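Local coordinates for putative type VI secretion protein (Escherichia coli, PDB 6SK0) that probably forms the trimeric puncturing tip of the type VI secretion apparatus and carries a phospholipase effector loaded on the spike, at residues A[498-506]-A[514-522]; A[584-595]-A[608-616]. All coordinates share one frame; numbering follows the deposited sequence.

Contact 1: A[498-506]-A[514-522]; sequences TPANNKLRM and HIKLSTEYG
Leu504, Met506, Ile515 and Leu517 form the apolar side of a two-stranded pairing, their side chains rising from one face of the sheet. Ile515 sits between two neighbours of the opposite strand: its CG2 lies 3.7 Å from Leu504 CD1 and its CG1 4.0 Å from Met506 CG, all three chains pointing the same way. Leu517 CD1 in turn rests against Leu504 CB. Leu504 also packs on Leu504 of the third subunit, so this face looks into the trimer.

Beneath it the backbones pair antiparallel; Arg505 N to Lys516 O and Lys516 N to Arg505 O are both 2.7 Å, and Lys503 and Ser518 form a second, slightly longer hydrogen-bonded pair. On the other face Arg505 NE meets His514 CE1, guanidinium and ring each presenting an edge, their planes 72° apart, while Lys516 CD lies over one guanidinium face, toward its rim. A bend at chi3 (80°) turns Arg505 into this position. Away from the hairpin's own turn, beside the type I turn 498-501, Asn501 ND2 donates to Glu520 OE2 (3.0 Å) from above the carboxylate plane; Arg497 holds Asn501 OD1 and Lys524 pairs with Glu520. Consecutive antiparallel strands 503-507 and 514-519 make a beta hairpin with one apolar and one polar face, part of the trimeric VgrG spike.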
ATOM      1  N   THR A 498       6.514 -32.822  32.614  1.00 58.10           N
ATOM      2  CA  THR A 498       5.790 -32.680  33.862  1.00 58.10           C
ATOM      3  C   THR A 498       4.493 -33.471  33.797  1.00 58.10           C
ATOM      4  O   THR A 498       4.057 -33.874  32.718  1.00 58.10           O
ATOM      5  CB  THR A 498       5.499 -31.207  34.136  1.00 58.10           C
ATOM      6  OG1 THR A 498       4.413 -30.766  33.310  1.00 58.10           O
ATOM      7  CG2 THR A 498       6.718 -30.359  33.876  1.00 58.10           C
ATOM      8  N   PRO A 499       3.863 -33.742  34.943  1.00 58.70           N
ATOM      9  CA  PRO A 499       2.579 -34.462  34.908  1.00 58.70           C
ATOM     10  C   PRO A 499       1.501 -33.753  34.110  1.00 58.70           C
ATOM     11  O   PRO A 499       0.614 -34.416  33.562  1.00 58.70           O
ATOM     12  CB  PRO A 499       2.207 -34.571  36.390  1.00 58.70           C
ATOM     13  CG  PRO A 499       3.503 -34.543  37.092  1.00 58.70           C
ATOM     14  CD  PRO A 499       4.375 -33.612  36.317  1.00 58.70           C
ATOM     15  N   ALA A 500       1.549 -32.427  34.021  1.00 57.33           N
ATOM     16  CA  ALA A 500       0.596 -31.677  33.218  1.00 57.33           C
ATOM     17  C   ALA A 500       0.962 -31.648  31.744  1.00 57.33           C
ATOM     18  O   ALA A 500       0.314 -30.933  30.979  1.00 57.33           O
ATOM     19  CB  ALA A 500       0.474 -30.248  33.742  1.00 57.33           C
ATOM     20  N   ASN A 501       1.982 -32.404  31.342  1.00 56.41           N
ATOM     21  CA  ASN A 501       2.472 -32.475  29.972  1.00 56.41           C
ATOM     22  C   ASN A 501       3.099 -31.170  29.494  1.00 56.41           C
ATOM     23  O   ASN A 501       3.126 -30.901  28.294  1.00 56.41           O
ATOM     24  CB  ASN A 501       1.374 -32.919  28.999  1.00 56.41           C
ATOM     25  CG  ASN A 501       1.920 -33.698  27.825  1.00 56.41           C
ATOM     26  OD1 ASN A 501       2.874 -34.458  27.963  1.00 56.41           O
ATOM     27  ND2 ASN A 501       1.324 -33.506  26.655  1.00 56.41           N
ATOM     28  N   ASN A 502       3.602 -30.342  30.404  1.00 54.97           N
ATOM     29  CA  ASN A 502       4.621 -29.375  30.029  1.00 54.97           C
ATOM     30  C   ASN A 502       5.895 -30.140  29.729  1.00 54.97           C
ATOM     31  O   ASN A 502       6.402 -30.867  30.587  1.00 54.97           O
ATOM     32  CB  ASN A 502       4.873 -28.366  31.141  1.00 54.97           C
ATOM     33  CG  ASN A 502       3.688 -27.493  31.412  1.00 54.97           C
ATOM     34  OD1 ASN A 502       3.423 -27.142  32.550  1.00 54.97           O
ATOM     35  ND2 ASN A 502       2.965 -27.135  30.369  1.00 54.97           N
ATOM     36  N   LYS A 503       6.404 -30.009  28.518  1.00 53.50           N
ATOM     37  CA  LYS A 503       7.557 -30.801  28.141  1.00 53.50           C
ATOM     38  C   LYS A 503       8.604 -29.928  27.478  1.00 53.50           C
ATOM     39  O   LYS A 503       8.293 -28.962  26.781  1.00 53.50           O
ATOM     40  CB  LYS A 503       7.169 -31.958  27.216  1.00 53.50           C
ATOM     41  CG  LYS A 503       6.440 -31.536  25.975  1.00 53.50           C
ATOM     42  CD  LYS A 503       6.199 -32.713  25.058  1.00 53.50           C
ATOM     43  CE  LYS A 503       5.456 -33.821  25.771  1.00 53.50           C
ATOM     44  NZ  LYS A 503       5.254 -34.988  24.877  1.00 53.50           N
ATOM     45  N   LEU A 504       9.854 -30.274  27.739  1.00 53.27           N
ATOM     46  CA  LEU A 504      10.990 -29.836  26.948  1.00 53.27           C
ATOM     47  C   LEU A 504      11.607 -31.112  26.394  1.00 53.27           C
ATOM     48  O   LEU A 504      12.255 -31.867  27.123  1.00 53.27           O
ATOM     49  CB  LEU A 504      11.980 -29.030  27.774  1.00 53.27           C
ATOM     50  CG  LEU A 504      13.342 -28.821  27.120  1.00 53.27           C
ATOM     51  CD1 LEU A 504      13.199 -28.134  25.780  1.00 53.27           C
ATOM     52  CD2 LEU A 504      14.251 -28.034  28.029  1.00 53.27           C
ATOM     53  N   ARG A 505      11.375 -31.370  25.118  1.00 54.36           N
ATOM     54  CA  ARG A 505      11.854 -32.576  24.465  1.00 54.36           C
ATOM     55  C   ARG A 505      13.007 -32.228  23.543  1.00 54.36           C
ATOM     56  O   ARG A 505      12.917 -31.281  22.757  1.00 54.36           O
ATOM     57  CB  ARG A 505      10.731 -33.255  23.682  1.00 54.36           C
ATOM     58  CG  ARG A 505      11.125 -34.580  23.081  1.00 54.36           C
ATOM     59  CD  ARG A 505       9.936 -35.273  22.451  1.00 54.36           C
ATOM     60  NE  ARG A 505       9.631 -34.740  21.130  1.00 54.36           N
ATOM     61  CZ  ARG A 505       8.406 -34.639  20.634  1.00 54.36           C
ATOM     62  NH1 ARG A 505       8.218 -34.146  19.420  1.00 54.36           N
ATOM     63  NH2 ARG A 505       7.367 -35.035  21.352  1.00 54.36           N
ATOM     64  N   MET A 506      14.088 -32.990  23.649  1.00 56.12           N
ATOM     65  CA  MET A 506      15.238 -32.864  22.766  1.00 56.12           C
ATOM     66  C   MET A 506      15.419 -34.184  22.038  1.00 56.12           C
ATOM     67  O   MET A 506      15.678 -35.213  22.667  1.00 56.12           O
ATOM     68  CB  MET A 506      16.494 -32.489  23.547  1.00 56.12           C
ATOM     69  CG  MET A 506      16.442 -31.099  24.135  1.00 56.12           C
ATOM     70  SD  MET A 506      18.008 -30.550  24.820  1.00 56.12           S
ATOM     71  CE  MET A 506      17.614 -28.866  25.268  1.00 56.12           C
ATOM     72  N   HIS A 514      15.607 -32.221  17.003  1.00 51.14           N
ATOM     73  CA  HIS A 514      14.648 -31.164  17.248  1.00 51.14           C
ATOM     74  C   HIS A 514      14.539 -30.910  18.738  1.00 51.14           C
ATOM     75  O   HIS A 514      14.897 -31.747  19.567  1.00 51.14           O
ATOM     76  CB  HIS A 514      13.269 -31.472  16.642  1.00 51.14           C
ATOM     77  CG  HIS A 514      12.532 -32.589  17.307  1.00 51.14           C
ATOM     78  ND1 HIS A 514      12.071 -32.517  18.602  1.00 51.14           N
ATOM     79  CD2 HIS A 514      12.137 -33.792  16.835  1.00 51.14           C
ATOM     80  CE1 HIS A 514      11.446 -33.638  18.907  1.00 51.14           C
ATOM     81  NE2 HIS A 514      11.467 -34.427  17.851  1.00 51.14           N
ATOM     82  N   ILE A 515      14.051 -29.724  19.054  1.00 48.50           N
ATOM     83  CA  ILE A 515      13.719 -29.328  20.407  1.00 48.50           C
ATOM     84  C   ILE A 515      12.261 -28.917  20.407  1.00 48.50           C
ATOM     85  O   ILE A 515      11.833 -28.139  19.548  1.00 48.50           O
ATOM     86  CB  ILE A 515      14.614 -28.181  20.903  1.00 48.50           C
ATOM     87  CG1 ILE A 515      16.068 -28.642  20.964  1.00 48.50           C
ATOM     88  CG2 ILE A 515      14.137 -27.675  22.247  1.00 48.50           C
ATOM     89  CD1 ILE A 515      17.027 -27.559  21.284  1.00 48.50           C
ATOM     90  N   LYS A 516      11.498 -29.454  21.342  1.00 48.80           N
ATOM     91  CA  LYS A 516      10.096 -29.107  21.490  1.00 48.80           C
ATOM     92  C   LYS A 516       9.872 -28.588  22.899  1.00 48.80           C
ATOM     93  O   LYS A 516      10.160 -29.282  23.877  1.00 48.80           O
ATOM     94  CB  LYS A 516       9.197 -30.305  21.199  1.00 48.80           C
ATOM     95  CG  LYS A 516       7.736 -30.013  21.385  1.00 48.80           C
ATOM     96  CD  LYS A 516       6.906 -31.260  21.219  1.00 48.80           C
ATOM     97  CE  LYS A 516       5.852 -31.069  20.161  1.00 48.80           C
ATOM     98  NZ  LYS A 516       4.813 -32.126  20.236  1.00 48.80           N
ATOM     99  N   LEU A 517       9.386 -27.365  22.994  1.00 46.33           N
ATOM    100  CA  LEU A 517       8.960 -26.759  24.244  1.00 46.33           C
ATOM    101  C   LEU A 517       7.459 -26.566  24.136  1.00 46.33           C
ATOM    102  O   LEU A 517       6.993 -25.721  23.368  1.00 46.33           O
ATOM    103  CB  LEU A 517       9.682 -25.439  24.474  1.00 46.33           C
ATOM    104  CG  LEU A 517       9.654 -24.851  25.875  1.00 46.33           C
ATOM    105  CD1 LEU A 517      10.207 -25.839  26.883  1.00 46.33           C
ATOM    106  CD2 LEU A 517      10.445 -23.563  25.881  1.00 46.33           C
ATOM    107  N   SER A 518       6.699 -27.358  24.877  1.00 47.38           N
ATOM    108  CA  SER A 518       5.270 -27.439  24.627  1.00 47.38           C
ATOM    109  C   SER A 518       4.489 -27.429  25.928  1.00 47.38           C
ATOM    110  O   SER A 518       4.837 -28.134  26.878  1.00 47.38           O
ATOM    111  CB  SER A 518       4.932 -28.695  23.820  1.00 47.38           C
ATOM    112  OG  SER A 518       3.539 -28.892  23.744  1.00 47.38           O
ATOM    113  N   THR A 519       3.432 -26.633  25.957  1.00 48.40           N
ATOM    114  CA  THR A 519       2.442 -26.663  27.016  1.00 48.40           C
ATOM    115  C   THR A 519       1.092 -27.025  26.416  1.00 48.40           C
ATOM    116  O   THR A 519       0.822 -26.753  25.244  1.00 48.40           O
ATOM    117  CB  THR A 519       2.366 -25.314  27.760  1.00 48.40           C
ATOM    118  OG1 THR A 519       1.406 -25.401  28.814  1.00 48.40           O
ATOM    119  CG2 THR A 519       1.973 -24.189  26.830  1.00 48.40           C
ATOM    120  N   GLU A 520       0.248 -27.657  27.224  1.00 50.37           N
ATOM    121  CA  GLU A 520      -1.078 -28.044  26.770  1.00 50.37           C
ATOM    122  C   GLU A 520      -2.056 -26.883  26.727  1.00 50.37           C
ATOM    123  O   GLU A 520      -3.145 -27.038  26.175  1.00 50.37           O
ATOM    124  CB  GLU A 520      -1.650 -29.136  27.670  1.00 50.37           C
ATOM    125  CG  GLU A 520      -1.059 -30.497  27.429  1.00 50.37           C
ATOM    126  CD  GLU A 520      -1.419 -31.046  26.072  1.00 50.37           C
ATOM    127  OE1 GLU A 520      -2.611 -31.005  25.710  1.00 50.37           O
ATOM    128  OE2 GLU A 520      -0.509 -31.511  25.358  1.00 50.37           O
ATOM    129  N   TYR A 521      -1.707 -25.742  27.298  1.00 48.71           N
ATOM    130  CA  TYR A 521      -2.627 -24.622  27.338  1.00 48.71           C
ATOM    131  C   TYR A 521      -2.718 -23.951  25.972  1.00 48.71           C
ATOM    132  O   TYR A 521      -1.732 -23.863  25.241  1.00 48.71           O
ATOM    133  CB  TYR A 521      -2.181 -23.621  28.396  1.00 48.71           C
ATOM    134  CG  TYR A 521      -3.197 -22.554  28.661  1.00 48.71           C
ATOM    135  CD1 TYR A 521      -3.222 -21.395  27.906  1.00 48.71           C
ATOM    136  CD2 TYR A 521      -4.141 -22.708  29.657  1.00 48.71           C
ATOM    137  CE1 TYR A 521      -4.151 -20.428  28.133  1.00 48.71           C
ATOM    138  CE2 TYR A 521      -5.079 -21.742  29.892  1.00 48.71           C
ATOM    139  CZ  TYR A 521      -5.079 -20.603  29.129  1.00 48.71           C
ATOM    140  OH  TYR A 521      -6.011 -19.630  29.363  1.00 48.71           O
ATOM    141  N   GLY A 522      -3.914 -23.474  25.637  1.00 47.21           N
ATOM    142  CA  GLY A 522      -4.157 -22.795  24.381  1.00 47.21           C
ATOM    143  C   GLY A 522      -3.962 -23.696  23.185  1.00 47.21           C
ATOM    144  O   GLY A 522      -3.192 -23.375  22.276  1.00 47.21           O
TER

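Contact 2: A[584-595]-A[608-616]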
ATOM      1  N   LEU A 584      16.204  -0.716   1.538  1.00 42.12           N
ATOM      2  CA  LEU A 584      15.800   0.582   2.069  1.00 42.12           C
ATOM      3  C   LEU A 584      16.479   1.721   1.320  1.00 42.12           C
ATOM      4  O   LEU A 584      15.833   2.711   0.959  1.00 42.12           O
ATOM      5  CB  LEU A 584      16.112   0.667   3.561  1.00 42.12           C
ATOM      6  CG  LEU A 584      15.334  -0.252   4.497  1.00 42.12           C
ATOM      7  CD1 LEU A 584      15.998  -0.289   5.852  1.00 42.12           C
ATOM      8  CD2 LEU A 584      13.880   0.175   4.613  1.00 42.12           C
ATOM      9  N   GLU A 585      17.778   1.588   1.064  1.00 44.04           N
ATOM     10  CA  GLU A 585      18.508   2.633   0.358  1.00 44.04           C
ATOM     11  C   GLU A 585      18.034   2.764  -1.078  1.00 44.04           C
ATOM     12  O   GLU A 585      17.918   3.875  -1.596  1.00 44.04           O
ATOM     13  CB  GLU A 585      20.004   2.347   0.395  1.00 44.04           C
ATOM     14  CG  GLU A 585      20.592   2.431   1.774  1.00 44.04           C
ATOM     15  CD  GLU A 585      21.919   1.727   1.871  1.00 44.04           C
ATOM     16  OE1 GLU A 585      22.808   2.236   2.582  1.00 44.04           O
ATOM     17  OE2 GLU A 585      22.077   0.663   1.233  1.00 44.04           O
ATOM     18  N   GLN A 586      17.758   1.641  -1.736  1.00 43.91           N
ATOM     19  CA  GLN A 586      17.273   1.686  -3.104  1.00 43.91           C
ATOM     20  C   GLN A 586      15.921   2.382  -3.175  1.00 43.91           C
ATOM     21  O   GLN A 586      15.700   3.247  -4.028  1.00 43.91           O
ATOM     22  CB  GLN A 586      17.193   0.271  -3.665  1.00 43.91           C
ATOM     23  CG  GLN A 586      16.863   0.211  -5.127  1.00 43.91           C
ATOM     24  CD  GLN A 586      16.942  -1.191  -5.687  1.00 43.91           C
ATOM     25  OE1 GLN A 586      16.846  -2.171  -4.957  1.00 43.91           O
ATOM     26  NE2 GLN A 586      17.111  -1.290  -6.995  1.00 43.91           N
ATOM     27  N   ALA A 587      15.013   2.029  -2.266  1.00 41.72           N
ATOM     28  CA  ALA A 587      13.712   2.680  -2.233  1.00 41.72           C
ATOM     29  C   ALA A 587      13.851   4.170  -1.971  1.00 41.72           C
ATOM     30  O   ALA A 587      13.186   4.986  -2.619  1.00 41.72           O
ATOM     31  CB  ALA A 587      12.824   2.034  -1.175  1.00 41.72           C
ATOM     32  N   LEU A 588      14.721   4.544  -1.034  1.00 42.45           N
ATOM     33  CA  LEU A 588      14.877   5.951  -0.699  1.00 42.45           C
ATOM     34  C   LEU A 588      15.482   6.734  -1.856  1.00 42.45           C
ATOM     35  O   LEU A 588      15.043   7.848  -2.149  1.00 42.45           O
ATOM     36  CB  LEU A 588      15.727   6.103   0.559  1.00 42.45           C
ATOM     37  CG  LEU A 588      16.027   7.541   0.984  1.00 42.45           C
ATOM     38  CD1 LEU A 588      14.747   8.302   1.301  1.00 42.45           C
ATOM     39  CD2 LEU A 588      16.982   7.569   2.163  1.00 42.45           C
ATOM     40  N   SER A 589      16.480   6.168  -2.531  1.00 43.34           N
ATOM     41  CA  SER A 589      17.104   6.879  -3.637  1.00 43.34           C
ATOM     42  C   SER A 589      16.149   6.996  -4.817  1.00 43.34           C
ATOM     43  O   SER A 589      16.120   8.022  -5.504  1.00 43.34           O
ATOM     44  CB  SER A 589      18.409   6.195  -4.038  1.00 43.34           C
ATOM     45  OG  SER A 589      18.180   4.999  -4.745  1.00 43.34           O
ATOM     46  N   LEU A 590      15.334   5.966  -5.050  1.00 42.79           N
ATOM     47  CA  LEU A 590      14.296   6.075  -6.066  1.00 42.79           C
ATOM     48  C   LEU A 590      13.314   7.186  -5.724  1.00 42.79           C
ATOM     49  O   LEU A 590      12.975   8.012  -6.577  1.00 42.79           O
ATOM     50  CB  LEU A 590      13.569   4.743  -6.224  1.00 42.79           C
ATOM     51  CG  LEU A 590      12.501   4.729  -7.317  1.00 42.79           C
ATOM     52  CD1 LEU A 590      13.113   4.972  -8.686  1.00 42.79           C
ATOM     53  CD2 LEU A 590      11.696   3.439  -7.301  1.00 42.79           C
ATOM     54  N   ALA A 591      12.860   7.230  -4.470  1.00 42.88           N
ATOM     55  CA  ALA A 591      11.941   8.280  -4.052  1.00 42.88           C
ATOM     56  C   ALA A 591      12.568   9.661  -4.202  1.00 42.88           C
ATOM     57  O   ALA A 591      11.895  10.610  -4.607  1.00 42.88           O
ATOM     58  CB  ALA A 591      11.497   8.049  -2.611  1.00 42.88           C
ATOM     59  N   ARG A 592      13.857   9.790  -3.900  1.00 44.63           N
ATOM     60  CA  ARG A 592      14.503  11.095  -3.983  1.00 44.63           C
ATOM     61  C   ARG A 592      14.653  11.550  -5.428  1.00 44.63           C
ATOM     62  O   ARG A 592      14.382  12.714  -5.753  1.00 44.63           O
ATOM     63  CB  ARG A 592      15.856  11.056  -3.284  1.00 44.63           C
ATOM     64  CG  ARG A 592      15.758  11.086  -1.773  1.00 44.63           C
ATOM     65  CD  ARG A 592      17.080  10.750  -1.128  1.00 44.63           C
ATOM     66  NE  ARG A 592      18.120  11.682  -1.541  1.00 44.63           N
ATOM     67  CZ  ARG A 592      18.616  12.638  -0.767  1.00 44.63           C
ATOM     68  NH1 ARG A 592      18.174  12.788   0.467  1.00 44.63           N
ATOM     69  NH2 ARG A 592      19.558  13.442  -1.230  1.00 44.63           N
ATOM     70  N   SER A 593      15.077  10.650  -6.312  1.00 44.74           N
ATOM     71  CA  SER A 593      15.179  11.012  -7.718  1.00 44.74           C
ATOM     72  C   SER A 593      13.810  11.357  -8.291  1.00 44.74           C
ATOM     73  O   SER A 593      13.673  12.308  -9.070  1.00 44.74           O
ATOM     74  CB  SER A 593      15.853   9.888  -8.500  1.00 44.74           C
ATOM     75  OG  SER A 593      15.007   8.769  -8.644  1.00 44.74           O
ATOM     76  N   MET A 594      12.772  10.636  -7.872  1.00 44.11           N
ATOM     77  CA  MET A 594      11.435  10.954  -8.349  1.00 44.11           C
ATOM     78  C   MET A 594      10.932  12.264  -7.771  1.00 44.11           C
ATOM     79  O   MET A 594      10.155  12.968  -8.414  1.00 44.11           O
ATOM     80  CB  MET A 594      10.475   9.823  -8.018  1.00 44.11           C
ATOM     81  CG  MET A 594      10.753   8.596  -8.822  1.00 44.11           C
ATOM     82  SD  MET A 594      11.002   8.913 -10.557  1.00 44.11           S
ATOM     83  CE  MET A 594      10.017   7.584 -11.212  1.00 44.11           C
ATOM     84  N   ALA A 595      11.356  12.607  -6.558  1.00 45.44           N
ATOM     85  CA  ALA A 595      10.972  13.890  -5.988  1.00 45.44           C
ATOM     86  C   ALA A 595      11.603  15.036  -6.763  1.00 45.44           C
ATOM     87  O   ALA A 595      10.957  16.059  -7.015  1.00 45.44           O
ATOM     88  CB  ALA A 595      11.360  13.949  -4.513  1.00 45.44           C
ATOM     89  N   ILE A 608       9.938  13.382   1.350  1.00 44.87           N
ATOM     90  CA  ILE A 608      11.209  12.680   1.446  1.00 44.87           C
ATOM     91  C   ILE A 608      11.703  12.654   2.883  1.00 44.87           C
ATOM     92  O   ILE A 608      12.333  11.685   3.304  1.00 44.87           O
ATOM     93  CB  ILE A 608      12.246  13.312   0.501  1.00 44.87           C
ATOM     94  CG1 ILE A 608      11.859  13.062  -0.955  1.00 44.87           C
ATOM     95  CG2 ILE A 608      13.633  12.768   0.771  1.00 44.87           C
ATOM     96  CD1 ILE A 608      11.622  11.611  -1.282  1.00 44.87           C
ATOM     97  N   SER A 609      11.400  13.692   3.660  1.00 44.65           N
ATOM     98  CA  SER A 609      11.978  13.838   4.991  1.00 44.65           C
ATOM     99  C   SER A 609      11.651  12.646   5.885  1.00 44.65           C
ATOM    100  O   SER A 609      12.543  12.061   6.507  1.00 44.65           O
ATOM    101  CB  SER A 609      11.482  15.134   5.623  1.00 44.65           C
ATOM    102  OG  SER A 609      11.783  15.173   6.997  1.00 44.65           O
ATOM    103  N   CYS A 610      10.376  12.280   5.968  1.00 44.03           N
ATOM    104  CA  CYS A 610       9.991  11.185   6.846  1.00 44.03           C
ATOM    105  C   CYS A 610      10.518   9.847   6.347  1.00 44.03           C
ATOM    106  O   CYS A 610      10.819   8.974   7.153  1.00 44.03           O
ATOM    107  CB  CYS A 610       8.474  11.148   7.009  1.00 44.03           C
ATOM    108  SG  CYS A 610       7.626  10.276   5.705  1.00 44.03           S
ATOM    109  N   GLN A 611      10.681   9.680   5.036  1.00 41.90           N
ATOM    110  CA  GLN A 611      11.246   8.437   4.522  1.00 41.90           C
ATOM    111  C   GLN A 611      12.745   8.350   4.786  1.00 41.90           C
ATOM    112  O   GLN A 611      13.266   7.274   5.083  1.00 41.90           O
ATOM    113  CB  GLN A 611      10.940   8.300   3.032  1.00 41.90           C
ATOM    114  CG  GLN A 611       9.461   8.110   2.720  1.00 41.90           C
ATOM    115  CD  GLN A 611       8.860   6.885   3.390  1.00 41.90           C
ATOM    116  OE1 GLN A 611       9.515   5.863   3.543  1.00 41.90           O
ATOM    117  NE2 GLN A 611       7.605   6.988   3.788  1.00 41.90           N
ATOM    118  N   GLN A 612      13.454   9.472   4.685  1.00 43.45           N
ATOM    119  CA  GLN A 612      14.863   9.503   5.060  1.00 43.45           C
ATOM    120  C   GLN A 612      15.034   9.215   6.545  1.00 43.45           C
ATOM    121  O   GLN A 612      15.921   8.453   6.950  1.00 43.45           O
ATOM    122  CB  GLN A 612      15.455  10.863   4.694  1.00 43.45           C
ATOM    123  CG  GLN A 612      16.939  10.971   4.873  1.00 43.45           C
ATOM    124  CD  GLN A 612      17.686  10.718   3.593  1.00 43.45           C
ATOM    125  OE1 GLN A 612      17.212  11.037   2.507  1.00 43.45           O
ATOM    126  NE2 GLN A 612      18.860  10.134   3.711  1.00 43.45           N
ATOM    127  N   ARG A 613      14.171   9.802   7.369  1.00 43.60           N
ATOM    128  CA  ARG A 613      14.177   9.502   8.791  1.00 43.60           C
ATOM    129  C   ARG A 613      13.855   8.036   9.047  1.00 43.60           C
ATOM    130  O   ARG A 613      14.425   7.419   9.947  1.00 43.60           O
ATOM    131  CB  ARG A 613      13.184  10.412   9.501  1.00 43.60           C
ATOM    132  CG  ARG A 613      13.207  10.349  11.002  1.00 43.60           C
ATOM    133  CD  ARG A 613      12.583  11.603  11.596  1.00 43.60           C
ATOM    134  NE  ARG A 613      11.268  11.903  11.030  1.00 43.60           N
ATOM    135  CZ  ARG A 613      11.039  12.839  10.112  1.00 43.60           C
ATOM    136  NH1 ARG A 613      12.038  13.566   9.639  1.00 43.60           N
ATOM    137  NH2 ARG A 613       9.813  13.038   9.659  1.00 43.60           N
ATOM    138  N   LEU A 614      12.947   7.460   8.261  1.00 41.35           N
ATOM    139  CA  LEU A 614      12.636   6.046   8.399  1.00 41.35           C
ATOM    140  C   LEU A 614      13.839   5.186   8.052  1.00 41.35           C
ATOM    141  O   LEU A 614      14.090   4.175   8.706  1.00 41.35           O
ATOM    142  CB  LEU A 614      11.446   5.678   7.518  1.00 41.35           C
ATOM    143  CG  LEU A 614      10.987   4.222   7.599  1.00 41.35           C
ATOM    144  CD1 LEU A 614      10.518   3.898   9.006  1.00 41.35           C
ATOM    145  CD2 LEU A 614       9.889   3.939   6.587  1.00 41.35           C
ATOM    146  N   ASN A 615      14.576   5.562   7.010  1.00 42.39           N
ATOM    147  CA  ASN A 615      15.814   4.865   6.690  1.00 42.39           C
ATOM    148  C   ASN A 615      16.766   4.898   7.873  1.00 42.39           C
ATOM    149  O   ASN A 615      17.317   3.868   8.269  1.00 42.39           O
ATOM    150  CB  ASN A 615      16.468   5.482   5.456  1.00 42.39           C
ATOM    151  CG  ASN A 615      16.246   4.662   4.209  1.00 42.39           C
ATOM    152  OD1 ASN A 615      15.139   4.226   3.934  1.00 42.39           O
ATOM    153  ND2 ASN A 615      17.303   4.445   3.451  1.00 42.39           N
ATOM    154  N   ALA A 616      16.952   6.078   8.464  1.00 42.75           N
ATOM    155  CA  ALA A 616      17.830   6.184   9.625  1.00 42.75           C
ATOM    156  C   ALA A 616      17.340   5.311  10.777  1.00 42.75           C
ATOM    157  O   ALA A 616      18.131   4.622  11.423  1.00 42.75           O
ATOM    158  CB  ALA A 616      17.946   7.639  10.065  1.00 42.75           C
TER
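Helix 584-595 and helix 608-616 run nearly antiparallel, at a crossing angle of -165°, with their axes 10.2 Å apart at closest approach. Leu588 faces the middle of the second helix. Its CD2 branch is 3.4 Å from Asn615 ND2 and also touches the Gln612 amide, whereas CD1 lies along the backbone near Gln612 N; with CG anti to the backbone N (chi1 177°), the branched end reaches between these two polar side chains.

Asn615 also approaches the turn before Leu588, where its ND2 makes a weak, long bond of 3.4 Å to Leu584 O. The other end of that amide, OD1, accepts a hydrogen bond from Arg643 of the second subunit, which likewise binds Gln611 OE1. Two helices joined by a short connection in this manner make a helical hairpin, and in this chain it interrupts an otherwise beta-rich spike: Met654 of strand 651-655 packs against Ala587, Ala591 and Gln611, while Val637 of the third subunit touches Leu584.

Toward the connection, Ile608 takes over the apolar packing. Its CD1 reaches Ala591 CB at 3.8 Å, its CG1 lies 3.7 Å from Ala595 CB, and CG2 meets the aliphatic CG of Arg592, whose chain crosses it at about a right angle. The small alanines let the isoleucine approach the helix backbone, CD1 coming to 3.5 Å from Ala591 O. Arg592 then bends at chi3 (59°) and donates from NH1 to Gln612 OE1 at 2.9 Å, with the nitrogen above the amide plane.

How the contacts relate
From the N terminus of the modelled part, contact 1 comes first: strand 503-507 turns back within a few residues, and 514-522 closes this short loop. The chain then passes through strands 525-529 to 559-563 before it enters helix 578-600. Contact 2 closes the second loop, where 608-616 folds back along 584-595 after the rest of helix 578-600 and a connection of seven residues; strands 626-629 onward follow. The two loops lie in series, neither nested nor crossed, with centres about 46 Å apart and nearest atoms about 31 Å apart. Contact 1 ties strands of the first antiparallel sheet, contact 2 the helical pair, and both touch the third subunit.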